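Local coordinates for flavoprotein (Thermotoga maritima, PDB 5V8S), which probably passes electrons from a bound flavin to a di-iron centre, as flavo-diiron proteins do when they reduce oxygen or nitric oxide, at residues I94-E99 with D166-Y171; T139-G144 with F154-T159; E99-G104 with S178-G183; D173-S178 with A235-H240; V117-S122 with Y133-V138. The protein carries 1 engineered substitution. All blocks are in the same frame, centred on the assembly; numbering follows the deposited sequence.

Contact 1 (I94-E99 with D166-Y171). With FEO (mu-oxo-diiron), chain C.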
# COMPACT_ATOMS: atom_id res chain seq x y z
N ILE A 94 23.40 1.69 -29.20
CA ILE A 94 22.80 2.96 -28.79
C ILE A 94 21.97 2.71 -27.54
O ILE A 94 21.11 1.82 -27.52
CB ILE A 94 21.93 3.56 -29.91
CG1 ILE A 94 22.81 3.92 -31.12
CG2 ILE A 94 21.19 4.81 -29.39
CD1 ILE A 94 22.03 4.48 -32.33
N VAL A 95 22.25 3.48 -26.51
CA VAL A 95 21.56 3.38 -25.23
C VAL A 95 20.77 4.67 -25.04
O VAL A 95 21.31 5.70 -24.61
CB VAL A 95 22.55 3.13 -24.08
CG1 VAL A 95 21.82 3.03 -22.75
CG2 VAL A 95 23.34 1.87 -24.36
N ASN A 96 19.47 4.63 -25.36
CA ASN A 96 18.63 5.81 -25.22
C ASN A 96 18.35 6.14 -23.75
O ASN A 96 18.04 7.29 -23.43
CB ASN A 96 17.30 5.57 -25.93
CG ASN A 96 17.42 5.60 -27.44
OD1 ASN A 96 17.93 6.56 -28.01
ND2 ASN A 96 16.94 4.54 -28.11
N HIS A 97 18.46 5.16 -22.85
CA HIS A 97 18.06 5.25 -21.45
C HIS A 97 18.68 4.05 -20.77
O HIS A 97 18.67 2.95 -21.33
CB HIS A 97 16.52 5.22 -21.41
CG HIS A 97 15.87 5.17 -20.06
ND1 HIS A 97 16.15 6.02 -19.00
CD2 HIS A 97 14.83 4.41 -19.64
CE1 HIS A 97 15.35 5.76 -17.99
NE2 HIS A 97 14.53 4.79 -18.35
N THR A 98 19.25 4.27 -19.59
CA THR A 98 20.10 3.27 -18.96
C THR A 98 19.40 2.44 -17.90
O THR A 98 20.05 1.60 -17.27
CB THR A 98 21.31 3.95 -18.31
OG1 THR A 98 20.86 4.79 -17.24
CG2 THR A 98 22.09 4.76 -19.34
N GLU A 99 18.11 2.65 -17.66
CA GLU A 99 17.46 1.91 -16.58
C GLU A 99 17.56 0.41 -16.86
O GLU A 99 17.46 -0.01 -18.02
CB GLU A 99 15.99 2.33 -16.46
CG GLU A 99 15.27 1.74 -15.27
CD GLU A 99 13.89 2.29 -15.08
OE1 GLU A 99 13.53 3.29 -15.72
OE2 GLU A 99 13.14 1.72 -14.26
N ASP A 166 18.83 11.06 -18.23
CA ASP A 166 19.62 10.50 -19.32
C ASP A 166 18.83 10.29 -20.60
O ASP A 166 19.42 9.91 -21.61
CB ASP A 166 20.26 9.17 -18.91
CG ASP A 166 19.24 8.04 -18.72
OD1 ASP A 166 18.02 8.30 -18.66
OD2 ASP A 166 19.69 6.87 -18.64
N THR A 167 17.52 10.53 -20.61
CA THR A 167 16.69 10.03 -21.70
C THR A 167 16.90 10.84 -22.97
O THR A 167 16.95 12.07 -22.96
CB THR A 167 15.22 10.00 -21.28
OG1 THR A 167 14.77 11.28 -20.83
CG2 THR A 167 15.06 9.10 -20.15
N MET A 168 17.03 10.11 -24.08
CA MET A 168 17.10 10.69 -25.41
C MET A 168 16.33 9.77 -26.35
O MET A 168 15.95 8.65 -26.01
CB MET A 168 18.56 10.82 -25.87
CG MET A 168 19.26 9.52 -26.09
SD MET A 168 20.90 9.80 -26.82
CE MET A 168 21.34 8.12 -27.23
N VAL A 169 16.10 10.26 -27.57
CA VAL A 169 15.50 9.45 -28.61
C VAL A 169 16.42 9.52 -29.83
O VAL A 169 17.15 10.50 -30.01
CB VAL A 169 14.06 9.91 -28.94
CG1 VAL A 169 13.15 9.77 -27.72
CG2 VAL A 169 14.05 11.33 -29.42
N THR A 170 16.40 8.46 -30.63
CA THR A 170 17.24 8.33 -31.81
C THR A 170 16.35 8.37 -33.05
O THR A 170 15.40 7.60 -33.17
CB THR A 170 18.02 7.01 -31.76
OG1 THR A 170 18.90 7.01 -30.64
CG2 THR A 170 18.85 6.79 -33.02
N TYR A 171 16.67 9.29 -33.96
CA TYR A 171 15.88 9.52 -35.18
C TYR A 171 16.69 9.08 -36.38
O TYR A 171 17.80 9.57 -36.59
CB TYR A 171 15.58 11.01 -35.28
CG TYR A 171 14.79 11.42 -36.49
CD1 TYR A 171 13.42 11.26 -36.52
CD2 TYR A 171 15.41 11.99 -37.61
CE1 TYR A 171 12.67 11.65 -37.62
CE2 TYR A 171 14.67 12.37 -38.72
CZ TYR A 171 13.30 12.20 -38.72
OH TYR A 171 12.56 12.60 -39.82
FE1 FEO C . 12.68 3.81 -17.58
FE2 FEO C . 11.75 1.22 -19.59
O FEO C . 12.86 2.11 -18.36
O HOH W 1 21.40 7.83 -22.83
O HOH W 2 10.82 2.87 -16.84
O HOH W 3 9.99 1.80 -18.27
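His97, Thr98 and Asp166 join the iron-binding loop of the metallo-beta-lactamase fold to the loop that leads into strand 168-172. His97 and Glu99 both bind the first iron, His97 through NE2 at 2.2 Å from FE1. His97 ND1 donates to Asp166 OD1 at 3.0 Å in a nearly straight bond (167°), in the ring plane and on the syn lone pair of the oxygen. Carboxylate and ring are turned 71° apart. Together with the iron at NE2, this second-shell carboxylate sets the rotation of the ring, and it may make NE2 a stronger ligand. The other oxygen, Asp166 OD2, takes two bonds from Thr98, one from N and one from OG1, each 2.8 Å long. They arrive from opposite faces of the carboxylate plane. The Asp166 side chain can serve both residues because CG sits between its backbone N and carbonyl carbon (chi1 69°). Backbone contact follows: Met168 N donates to Asn96 O at 3.1 Å, and water 1 donates to both Val95 O and Asp166 O. Further along, Thr170 OG1 donates to Asn96 OD1 at 2.8 Å, in the plane of the amide carbonyl and on a lone pair. Beside it, Ile94 CG2 meets Thr170 OG1 at 3.4 Å and the Met168 methyl CE at 4.0 Å.

Contact 2 (T139-G144 with F154-T159)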
# COMPACT_ATOMS: atom_id res chain seq x y z
N THR A 139 30.61 6.90 -25.94
CA THR A 139 30.58 8.10 -26.76
C THR A 139 29.34 8.92 -26.42
O THR A 139 28.21 8.45 -26.59
CB THR A 139 30.55 7.67 -28.23
OG1 THR A 139 31.76 6.97 -28.53
CG2 THR A 139 30.40 8.86 -29.16
N VAL A 140 29.54 10.15 -25.95
CA VAL A 140 28.45 11.04 -25.57
C VAL A 140 27.99 11.82 -26.79
O VAL A 140 28.81 12.42 -27.49
CB VAL A 140 28.90 12.00 -24.46
CG1 VAL A 140 27.87 13.10 -24.23
CG2 VAL A 140 29.13 11.23 -23.18
N VAL A 141 26.68 11.84 -27.02
CA VAL A 141 26.06 12.66 -28.05
C VAL A 141 25.32 13.81 -27.39
O VAL A 141 24.71 13.65 -26.32
CB VAL A 141 25.12 11.86 -28.97
CG1 VAL A 141 25.93 10.96 -29.91
CG2 VAL A 141 24.10 11.06 -28.16
N LYS A 142 25.38 14.98 -28.03
CA LYS A 142 24.70 16.18 -27.57
C LYS A 142 23.37 16.36 -28.30
O LYS A 142 23.08 15.69 -29.30
CB LYS A 142 25.58 17.41 -27.80
CG LYS A 142 26.87 17.40 -26.97
CD LYS A 142 27.42 18.79 -26.77
CE LYS A 142 27.72 19.48 -28.09
NZ LYS A 142 28.64 20.65 -27.89
N ASP A 143 22.57 17.30 -27.80
CA ASP A 143 21.25 17.54 -28.35
C ASP A 143 21.35 17.95 -29.81
O ASP A 143 22.00 18.95 -30.14
CB ASP A 143 20.56 18.63 -27.54
CG ASP A 143 19.05 18.65 -27.74
OD1 ASP A 143 18.47 17.68 -28.27
OD2 ASP A 143 18.42 19.66 -27.34
N GLY A 144 20.70 17.19 -30.68
CA GLY A 144 20.66 17.48 -32.10
C GLY A 144 21.83 16.94 -32.88
O GLY A 144 21.86 17.11 -34.11
N PHE A 154 22.08 9.26 -38.26
CA PHE A 154 21.38 9.08 -36.99
C PHE A 154 21.39 10.41 -36.25
O PHE A 154 22.45 11.01 -36.06
CB PHE A 154 22.12 8.06 -36.13
CG PHE A 154 21.93 6.62 -36.57
CD1 PHE A 154 22.57 6.13 -37.69
CD2 PHE A 154 21.10 5.76 -35.85
CE1 PHE A 154 22.40 4.82 -38.09
CE2 PHE A 154 20.93 4.45 -36.24
CZ PHE A 154 21.59 3.98 -37.38
N LYS A 155 20.22 10.88 -35.82
CA LYS A 155 20.10 12.16 -35.14
C LYS A 155 19.63 11.90 -33.72
O LYS A 155 18.66 11.17 -33.51
CB LYS A 155 19.10 13.06 -35.86
CG LYS A 155 18.96 14.44 -35.26
CD LYS A 155 18.05 15.33 -36.09
CE LYS A 155 18.16 16.78 -35.67
NZ LYS A 155 19.56 17.32 -35.85
N PHE A 156 20.32 12.48 -32.74
CA PHE A 156 20.03 12.25 -31.33
C PHE A 156 19.39 13.49 -30.74
O PHE A 156 19.93 14.59 -30.84
CB PHE A 156 21.31 11.84 -30.59
CG PHE A 156 21.93 10.62 -31.16
CD1 PHE A 156 21.46 9.37 -30.82
CD2 PHE A 156 22.91 10.72 -32.14
CE1 PHE A 156 21.98 8.24 -31.39
CE2 PHE A 156 23.44 9.58 -32.70
CZ PHE A 156 22.97 8.33 -32.33
N VAL A 157 18.23 13.30 -30.11
CA VAL A 157 17.46 14.39 -29.55
C VAL A 157 17.30 14.11 -28.06
O VAL A 157 16.69 13.11 -27.67
CB VAL A 157 16.09 14.50 -30.23
CG1 VAL A 157 15.28 15.60 -29.60
CG2 VAL A 157 16.26 14.70 -31.75
N MET A 158 17.83 15.01 -27.23
CA MET A 158 17.68 14.84 -25.79
C MET A 158 16.24 15.14 -25.38
O MET A 158 15.66 16.15 -25.80
CB MET A 158 18.63 15.78 -25.04
CG MET A 158 20.11 15.61 -25.37
SD MET A 158 20.75 13.94 -25.21
CE MET A 158 20.98 13.49 -26.94
N THR A 159 15.66 14.25 -24.59
CA THR A 159 14.31 14.45 -24.06
C THR A 159 14.37 14.20 -22.56
O THR A 159 13.83 13.21 -22.06
CB THR A 159 13.29 13.55 -24.77
OG1 THR A 159 13.63 12.17 -24.56
CG2 THR A 159 13.27 13.85 -26.27
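Asp143 reaches alongside Met158, the two side chains sliding past each other in opposite directions. Asp143 CB packs on Met158 CG at 3.7 Å. CG is turned anti to the backbone N (chi1 -162°), which brings the carboxylate to the backbone of strand 152-158. Asp143 OD1 then accepts from Met158 N at 2.9 Å, with the donor 47° out of the carboxylate plane. OD2 looks elsewhere and forms a salt bridge with Lys227. The next residue continues the grip. Gly144 N donates to Phe156 O at 2.7 Å, and Gly144 O receives Lys155 NZ at 2.9 Å. The same ammonium group also pairs with Glu146. Gly144 has a positive phi (86°), which suits glycine. On the buried side, Val141 stands across Phe156. Val141 CG1 lies over the Phe156 ring, off-centre, in a CH-pi contact, while Val141 CG2 touches Phe156 CG at 3.7 Å. The Met158 chain bends back so that CE rests 4.1 Å from Val141 CG2. Segment 139-144 leaves the outermost strand of one sheet and meets a strand of the other. Such a passage from one sheet to the other belongs to the two-sheet sandwich of the metallo-beta-lactamase fold.

Contact 3 (E99-G104 with S178-G183). Engineered in segment 99-104: Asp102 (natural residue His). With FEO (mu-oxo-diiron), chain C.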
# COMPACT_ATOMS: atom_id res chain seq x y z
N GLU A 99 18.11 2.65 -17.66
CA GLU A 99 17.46 1.91 -16.58
C GLU A 99 17.56 0.41 -16.86
O GLU A 99 17.46 -0.01 -18.02
CB GLU A 99 15.99 2.33 -16.46
CG GLU A 99 15.27 1.74 -15.27
CD GLU A 99 13.89 2.29 -15.08
OE1 GLU A 99 13.53 3.29 -15.72
OE2 GLU A 99 13.14 1.72 -14.26
N PRO A 100 17.76 -0.43 -15.85
CA PRO A 100 18.06 -1.84 -16.14
C PRO A 100 16.96 -2.66 -16.78
O PRO A 100 17.26 -3.78 -17.21
CB PRO A 100 18.47 -2.41 -14.78
CG PRO A 100 19.06 -1.24 -14.08
CD PRO A 100 18.23 -0.06 -14.49
N ASP A 101 15.71 -2.19 -16.86
CA ASP A 101 14.74 -2.94 -17.65
C ASP A 101 15.06 -2.90 -19.14
O ASP A 101 14.69 -3.82 -19.87
CB ASP A 101 13.31 -2.43 -17.44
CG ASP A 101 13.13 -0.96 -17.78
OD1 ASP A 101 13.94 -0.13 -17.35
OD2 ASP A 101 12.16 -0.63 -18.49
N ASP A 102 15.77 -1.88 -19.58
CA ASP A 102 16.21 -1.77 -20.95
C ASP A 102 17.71 -2.02 -21.14
O ASP A 102 18.11 -2.38 -22.25
CB ASP A 102 15.77 -0.40 -21.52
CG ASP A 102 14.19 -0.25 -21.54
OD1 ASP A 102 13.51 -1.03 -22.27
OD2 ASP A 102 13.60 0.60 -20.83
N SER A 103 18.53 -1.93 -20.08
CA SER A 103 19.98 -2.06 -20.20
C SER A 103 20.57 -3.28 -19.50
O SER A 103 21.79 -3.49 -19.57
CB SER A 103 20.67 -0.81 -19.63
OG SER A 103 20.58 -0.77 -18.21
N GLY A 104 19.75 -4.09 -18.83
CA GLY A 104 20.30 -5.13 -17.98
C GLY A 104 21.07 -6.19 -18.74
O GLY A 104 21.94 -6.87 -18.17
N SER A 178 12.53 5.28 -29.46
CA SER A 178 12.19 6.21 -28.40
C SER A 178 12.25 5.62 -27.00
O SER A 178 11.99 6.34 -26.04
CB SER A 178 10.79 6.78 -28.65
OG SER A 178 9.85 5.74 -28.81
N CYS A 179 12.56 4.33 -26.86
CA CYS A 179 12.65 3.66 -25.56
C CYS A 179 11.40 3.90 -24.71
O CYS A 179 10.32 3.53 -25.13
CB CYS A 179 13.95 4.01 -24.84
SG CYS A 179 14.38 2.75 -23.63
N ASP A 180 11.49 4.51 -23.52
CA ASP A 180 10.29 4.66 -22.69
C ASP A 180 9.27 5.62 -23.27
O ASP A 180 8.09 5.52 -22.93
CB ASP A 180 10.61 5.17 -21.29
CG ASP A 180 11.29 4.13 -20.39
OD1 ASP A 180 11.39 2.96 -20.80
OD2 ASP A 180 11.73 4.51 -19.29
N VAL A 181 9.70 6.55 -24.12
CA VAL A 181 8.81 7.54 -24.70
C VAL A 181 7.94 6.82 -25.73
O VAL A 181 8.43 6.35 -26.76
CB VAL A 181 9.60 8.70 -25.32
CG1 VAL A 181 8.65 9.70 -25.96
CG2 VAL A 181 10.47 9.38 -24.27
N GLY A 182 6.65 6.72 -25.46
CA GLY A 182 5.75 5.99 -26.32
C GLY A 182 5.49 4.56 -25.90
O GLY A 182 4.77 3.84 -26.61
N GLY A 183 6.01 4.15 -24.75
CA GLY A 183 5.76 2.81 -24.27
C GLY A 183 4.39 2.66 -23.62
O GLY A 183 3.69 3.63 -23.38
FE1 FEO C . 12.68 3.81 -17.58
FE2 FEO C . 11.75 1.22 -19.59
O FEO C . 12.86 2.11 -18.36
O HOH W 2 10.82 2.87 -16.84
O HOH W 3 9.99 1.80 -18.27
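Glu99, Asp101 and Asp102 lie at the start of a short helix and face Cys179 and Asp180 in a pair of turns. Glu99 is the N-cap of helix 100-103, and its carbonyl O accepts from both Asp102 N and Ser103 N. On the other side, a type II' turn runs from Ser178 to Val181 and a type II turn from Asp180 to Gly183. Ser178 OG closes the first turn on Val181 O. The backbones stay well apart, with the nearest CA atoms, those of Asp102 and Cys179, 8.0 Å from each other. The irons fill the gap. Glu99 OE1 binds FE1 at 2.1 Å. Asp180 bridges the metals, with OD2 at 2.1 Å from FE1 and OD1 at 2.1 Å from FE2. Asp101 OD2 binds FE2 at 2.2 Å. Its CG lies between the backbone N and the carbonyl carbon (chi1 58°), which turns the carboxylate in toward the metal. Asp102 is engineered in place of the natural histidine. Asp102 OD2 also binds FE2, at 2.3 Å, and lies 3.6 Å from Cys179 SG. The oxo group and waters 2 and 3 complete the site together with His97, His163 and His240. Glu99 OE2 is hydrogen-bonded to Tyr276 OH of the second subunit, which also packs on Pro100 and Asp101. Helix 100-103 thus lies at the subunit boundary. Across the metals, the turns follow on from the end of strand 175-179, whose parallel neighbour is strand 235-238.

Contact 4 (D173-S178 with A235-H240). With FEO (mu-oxo-diiron), chain C.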
# COMPACT_ATOMS: atom_id res chain seq x y z
N ASP A 173 15.99 8.80 -40.29
CA ASP A 173 15.21 9.00 -41.53
C ASP A 173 13.71 8.78 -41.32
O ASP A 173 13.04 8.11 -42.10
CB ASP A 173 15.72 8.09 -42.64
CG ASP A 173 17.10 8.46 -43.13
OD1 ASP A 173 17.55 9.60 -42.91
OD2 ASP A 173 17.72 7.59 -43.76
N GLY A 174 13.17 9.37 -40.26
CA GLY A 174 11.75 9.30 -40.01
C GLY A 174 11.35 8.24 -39.02
O GLY A 174 10.21 8.25 -38.53
N ILE A 175 12.25 7.32 -38.69
CA ILE A 175 11.97 6.26 -37.73
C ILE A 175 12.54 6.68 -36.39
O ILE A 175 13.74 6.97 -36.29
CB ILE A 175 12.59 4.94 -38.20
CG1 ILE A 175 12.00 4.55 -39.56
CG2 ILE A 175 12.38 3.84 -37.16
CD1 ILE A 175 12.65 3.35 -40.19
N LEU A 176 11.71 6.72 -35.35
CA LEU A 176 12.13 7.18 -34.04
C LEU A 176 12.22 5.99 -33.09
O LEU A 176 11.21 5.32 -32.83
CB LEU A 176 11.14 8.22 -33.50
CG LEU A 176 11.63 9.02 -32.29
CD1 LEU A 176 12.65 10.06 -32.73
CD2 LEU A 176 10.47 9.69 -31.59
N PHE A 177 13.42 5.72 -32.59
CA PHE A 177 13.64 4.72 -31.55
C PHE A 177 13.60 5.48 -30.22
O PHE A 177 14.49 6.27 -29.93
CB PHE A 177 15.00 4.04 -31.73
CG PHE A 177 15.15 3.33 -33.05
CD1 PHE A 177 15.66 4.00 -34.16
CD2 PHE A 177 14.84 1.98 -33.17
CE1 PHE A 177 15.83 3.33 -35.38
CE2 PHE A 177 15.03 1.31 -34.38
CZ PHE A 177 15.52 1.98 -35.48
N SER A 178 12.53 5.28 -29.46
CA SER A 178 12.19 6.21 -28.40
C SER A 178 12.25 5.62 -27.00
O SER A 178 11.99 6.34 -26.04
CB SER A 178 10.79 6.78 -28.65
OG SER A 178 9.85 5.74 -28.81
N ALA A 235 7.44 6.48 -38.12
CA ALA A 235 7.24 5.32 -37.28
C ALA A 235 7.84 5.64 -35.92
O ALA A 235 8.83 6.37 -35.82
CB ALA A 235 7.87 4.06 -37.86
N LEU A 236 7.20 5.11 -34.88
CA LEU A 236 7.70 5.22 -33.52
C LEU A 236 7.89 3.81 -32.97
O LEU A 236 6.93 3.03 -32.92
CB LEU A 236 6.75 6.04 -32.64
CG LEU A 236 7.29 6.40 -31.26
CD1 LEU A 236 6.72 7.73 -30.82
CD2 LEU A 236 6.99 5.33 -30.21
N LEU A 237 9.12 3.50 -32.56
CA LEU A 237 9.54 2.17 -32.13
C LEU A 237 9.98 2.30 -30.67
O LEU A 237 11.15 2.65 -30.39
CB LEU A 237 10.71 1.67 -32.98
CG LEU A 237 10.37 1.04 -34.34
CD1 LEU A 237 9.40 1.87 -35.16
CD2 LEU A 237 11.65 0.75 -35.11
N PRO A 238 9.09 2.07 -29.72
CA PRO A 238 9.44 2.24 -28.30
C PRO A 238 10.00 0.99 -27.66
O PRO A 238 9.99 -0.09 -28.25
CB PRO A 238 8.09 2.59 -27.66
CG PRO A 238 7.13 1.72 -28.46
CD PRO A 238 7.69 1.64 -29.89
N GLY A 239 10.41 1.13 -26.40
CA GLY A 239 11.00 0.05 -25.64
C GLY A 239 10.03 -0.88 -24.97
O GLY A 239 10.45 -1.92 -24.48
N HIS A 240 8.76 -0.50 -24.91
CA HIS A 240 7.74 -1.32 -24.27
C HIS A 240 6.46 -1.21 -25.08
O HIS A 240 6.06 -0.11 -25.44
CB HIS A 240 7.43 -0.81 -22.85
CG HIS A 240 8.63 -0.65 -21.97
ND1 HIS A 240 9.38 -1.71 -21.52
CD2 HIS A 240 9.21 0.46 -21.47
CE1 HIS A 240 10.37 -1.26 -20.77
NE2 HIS A 240 10.28 0.06 -20.71
FE1 FEO C . 12.68 3.81 -17.58
FE2 FEO C . 11.75 1.22 -19.59
O FEO C . 12.86 2.11 -18.36
O HOH W 2 10.82 2.87 -16.84
O HOH W 3 9.99 1.80 -18.27
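Phe177 and Leu237 lie side by side and point the same way from neighbouring strands. In both Phe177 (chi1 -60°) and Leu237 (chi1 -82°), CG lies anti to the carbonyl carbon, and the two side chains leave their strands in the same sense. Leu237 CD2 meets Phe177 CE2 at 3.5 Å. Leu237 CD2 also touches Ile175 CG2 at 3.8 Å, where the two side chains cross obliquely. Ala235 shares this face, its CB near Ile175 CG1. The face is covered by strands of the other sheet: Phe22 packs on Ile175 and Ala235, and the ring of Tyr55 meets that of Phe177 edge-to-face. Leu176 and Leu236 point to the other face, where Leu176 CD2 and Leu236 CD1 are 4.3 Å apart. The strands are parallel and their directions differ by 21°. They are the two ends of a beta-alpha-beta crossover through helices 196-214 and 218-228, within the metallo-beta-lactamase fold. The backbone ladder runs from Leu176 N to Ala235 O at 2.9 Å, then Leu237 N to Leu176 O at 2.8 Å, then Ser178 N to Leu237 O at 3.1 Å. A weak bond from Ala235 N to Gly174 O precedes them. Leu236 CD2 packs at 3.2 Å on Ser178 OG, whose hydroxyl is bonded to Val181 O. His240 turns its ring edge to the metal site, with NE2 2.2 Å from iron FE2 and ND1 bonded to Ser51 O.

Contact 5 (V117-S122 with Y133-V138)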
# COMPACT_ATOMS: atom_id res chain seq x y z
N VAL A 117 33.16 -1.92 -29.04
CA VAL A 117 32.10 -1.36 -29.87
C VAL A 117 31.95 0.11 -29.51
O VAL A 117 32.36 0.55 -28.44
CB VAL A 117 30.76 -2.11 -29.69
CG1 VAL A 117 30.86 -3.52 -30.24
CG2 VAL A 117 30.40 -2.16 -28.24
N GLU A 118 31.33 0.87 -30.41
CA GLU A 118 30.96 2.24 -30.08
C GLU A 118 29.63 2.23 -29.34
O GLU A 118 28.60 1.85 -29.90
CB GLU A 118 30.88 3.09 -31.34
CG GLU A 118 30.58 4.53 -31.05
CD GLU A 118 30.71 5.40 -32.29
OE1 GLU A 118 31.85 5.75 -32.67
OE2 GLU A 118 29.67 5.71 -32.89
N ILE A 119 29.66 2.62 -28.06
CA ILE A 119 28.45 2.73 -27.23
C ILE A 119 28.05 4.20 -27.20
O ILE A 119 28.84 5.06 -26.77
CB ILE A 119 28.71 2.20 -25.81
CG1 ILE A 119 29.20 0.75 -25.88
CG2 ILE A 119 27.44 2.32 -24.95
CD1 ILE A 119 29.57 0.13 -24.52
N ILE A 120 26.84 4.52 -27.64
CA ILE A 120 26.37 5.90 -27.73
C ILE A 120 25.31 6.14 -26.66
O ILE A 120 24.35 5.37 -26.54
CB ILE A 120 25.80 6.21 -29.13
CG1 ILE A 120 26.91 6.10 -30.16
CG2 ILE A 120 25.14 7.59 -29.16
CD1 ILE A 120 26.40 6.08 -31.57
N ALA A 121 25.47 7.24 -25.91
CA ALA A 121 24.50 7.59 -24.88
C ALA A 121 24.55 9.10 -24.66
O ALA A 121 25.44 9.79 -25.16
CB ALA A 121 24.81 6.86 -23.57
N SER A 122 23.60 9.61 -23.90
CA SER A 122 23.66 11.00 -23.47
C SER A 122 24.74 11.18 -22.40
O SER A 122 25.34 10.23 -21.90
CB SER A 122 22.31 11.42 -22.89
OG SER A 122 22.09 10.78 -21.64
N TYR A 133 27.35 -0.46 -14.20
CA TYR A 133 28.01 -1.60 -14.81
C TYR A 133 29.52 -1.45 -14.93
O TYR A 133 30.17 -2.41 -15.36
CB TYR A 133 27.46 -1.86 -16.22
CG TYR A 133 25.95 -1.99 -16.29
CD1 TYR A 133 25.29 -3.01 -15.61
CD2 TYR A 133 25.18 -1.09 -17.02
CE1 TYR A 133 23.90 -3.13 -15.66
CE2 TYR A 133 23.81 -1.21 -17.10
CZ TYR A 133 23.16 -2.22 -16.40
OH TYR A 133 21.79 -2.35 -16.46
N GLY A 134 30.09 -0.31 -14.55
CA GLY A 134 31.51 -0.09 -14.76
C GLY A 134 31.91 0.09 -16.21
O GLY A 134 33.10 -0.01 -16.53
N ILE A 135 30.95 0.33 -17.10
CA ILE A 135 31.24 0.53 -18.52
C ILE A 135 31.73 1.97 -18.70
O ILE A 135 31.02 2.92 -18.36
CB ILE A 135 29.98 0.26 -19.36
CG1 ILE A 135 29.62 -1.23 -19.30
CG2 ILE A 135 30.17 0.71 -20.79
CD1 ILE A 135 28.21 -1.56 -19.79
N LYS A 136 32.92 2.12 -19.27
CA LYS A 136 33.58 3.42 -19.30
C LYS A 136 33.75 4.01 -20.68
O LYS A 136 33.71 5.24 -20.83
CB LYS A 136 34.96 3.32 -18.63
CG LYS A 136 34.88 3.00 -17.14
CD LYS A 136 36.19 3.23 -16.42
CE LYS A 136 36.02 3.13 -14.90
NZ LYS A 136 34.99 4.08 -14.36
N ASP A 137 33.93 3.20 -21.71
CA ASP A 137 34.28 3.76 -23.02
C ASP A 137 32.98 4.03 -23.78
O ASP A 137 32.54 3.27 -24.65
CB ASP A 137 35.27 2.88 -23.77
CG ASP A 137 36.70 2.99 -23.21
OD1 ASP A 137 37.04 4.04 -22.61
OD2 ASP A 137 37.50 2.05 -23.38
N VAL A 138 32.36 5.16 -23.44
CA VAL A 138 31.07 5.55 -23.98
C VAL A 138 31.21 6.86 -24.75
O VAL A 138 31.84 7.81 -24.27
CB VAL A 138 30.01 5.68 -22.86
CG1 VAL A 138 28.70 6.22 -23.41
CG2 VAL A 138 29.78 4.35 -22.20
O HOH W 4 32.10 4.30 -27.40
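Ile119 and Val138 meet through the flat peptide group that follows Ile119. Val138 CG1 lies above the plane of that peptide and past its oxygen, 3.6 Å from Ile119 O. The N-H of Ile119, in the preceding peptide, is taken by water. Ile119 N donates to water 4 at 3.0 Å, and water 4 donates to Asp137 O, also at 3.0 Å. The water spans Ile119 N and Asp137 O, which are too far apart to bond directly; direct strand bonding begins with Ile119 O and Thr139 N. Asp137 is the centre of an inverse gamma turn, with a weak bond from Val138 N to Lys136 O. Side chains close the rest with hydrocarbon. Ile119 CD1 meets Ile135 CG2 at 3.8 Å, the two chains crossing at about a right angle. CG1 of Ile119 lies beside its backbone N (chi1 -57°), and the chain extends from there to Ile135. Ile119 CG2 touches Val138 CG2 at 4.1 Å. Val138 CG1 also reaches Ala121 CB at 3.9 Å. Both segments frame helix 123-133 in a beta-alpha-beta unit. Strand 118-121 runs into that helix, with Ser122 as its N-cap, and the chain returns through Gly134 to strand 138-140. Leu129 of this helix packs on Ile119 and Val138, and Leu106 and Leu110 of helix 106-113 cover Ile135.

How the contacts relate
Contacts 1, 3 and 4 are buried and all reach the di-iron group. Contacts 2 and 5 lie farther from the chain centre and are partly buried. Contacts 1 and 3 share Glu99, and contacts 3 and 4 share Ser178 on strand 175-179. The chemistry changes with place. Contact 3 is joined through metal, contact 1 by hydrogen bonds, some of them behind an iron ligand, and contact 4 by a regular parallel ladder. Contact 5 relies on aliphatic side chains and one water, while contact 2 combines apolar packing with hydrogen bonds at more exposed residues. Contacts 2 and 5 meet where strands 138-140 and 118-121 pair. Contacts 1 to 4 all reach the sheet containing strand 168-172.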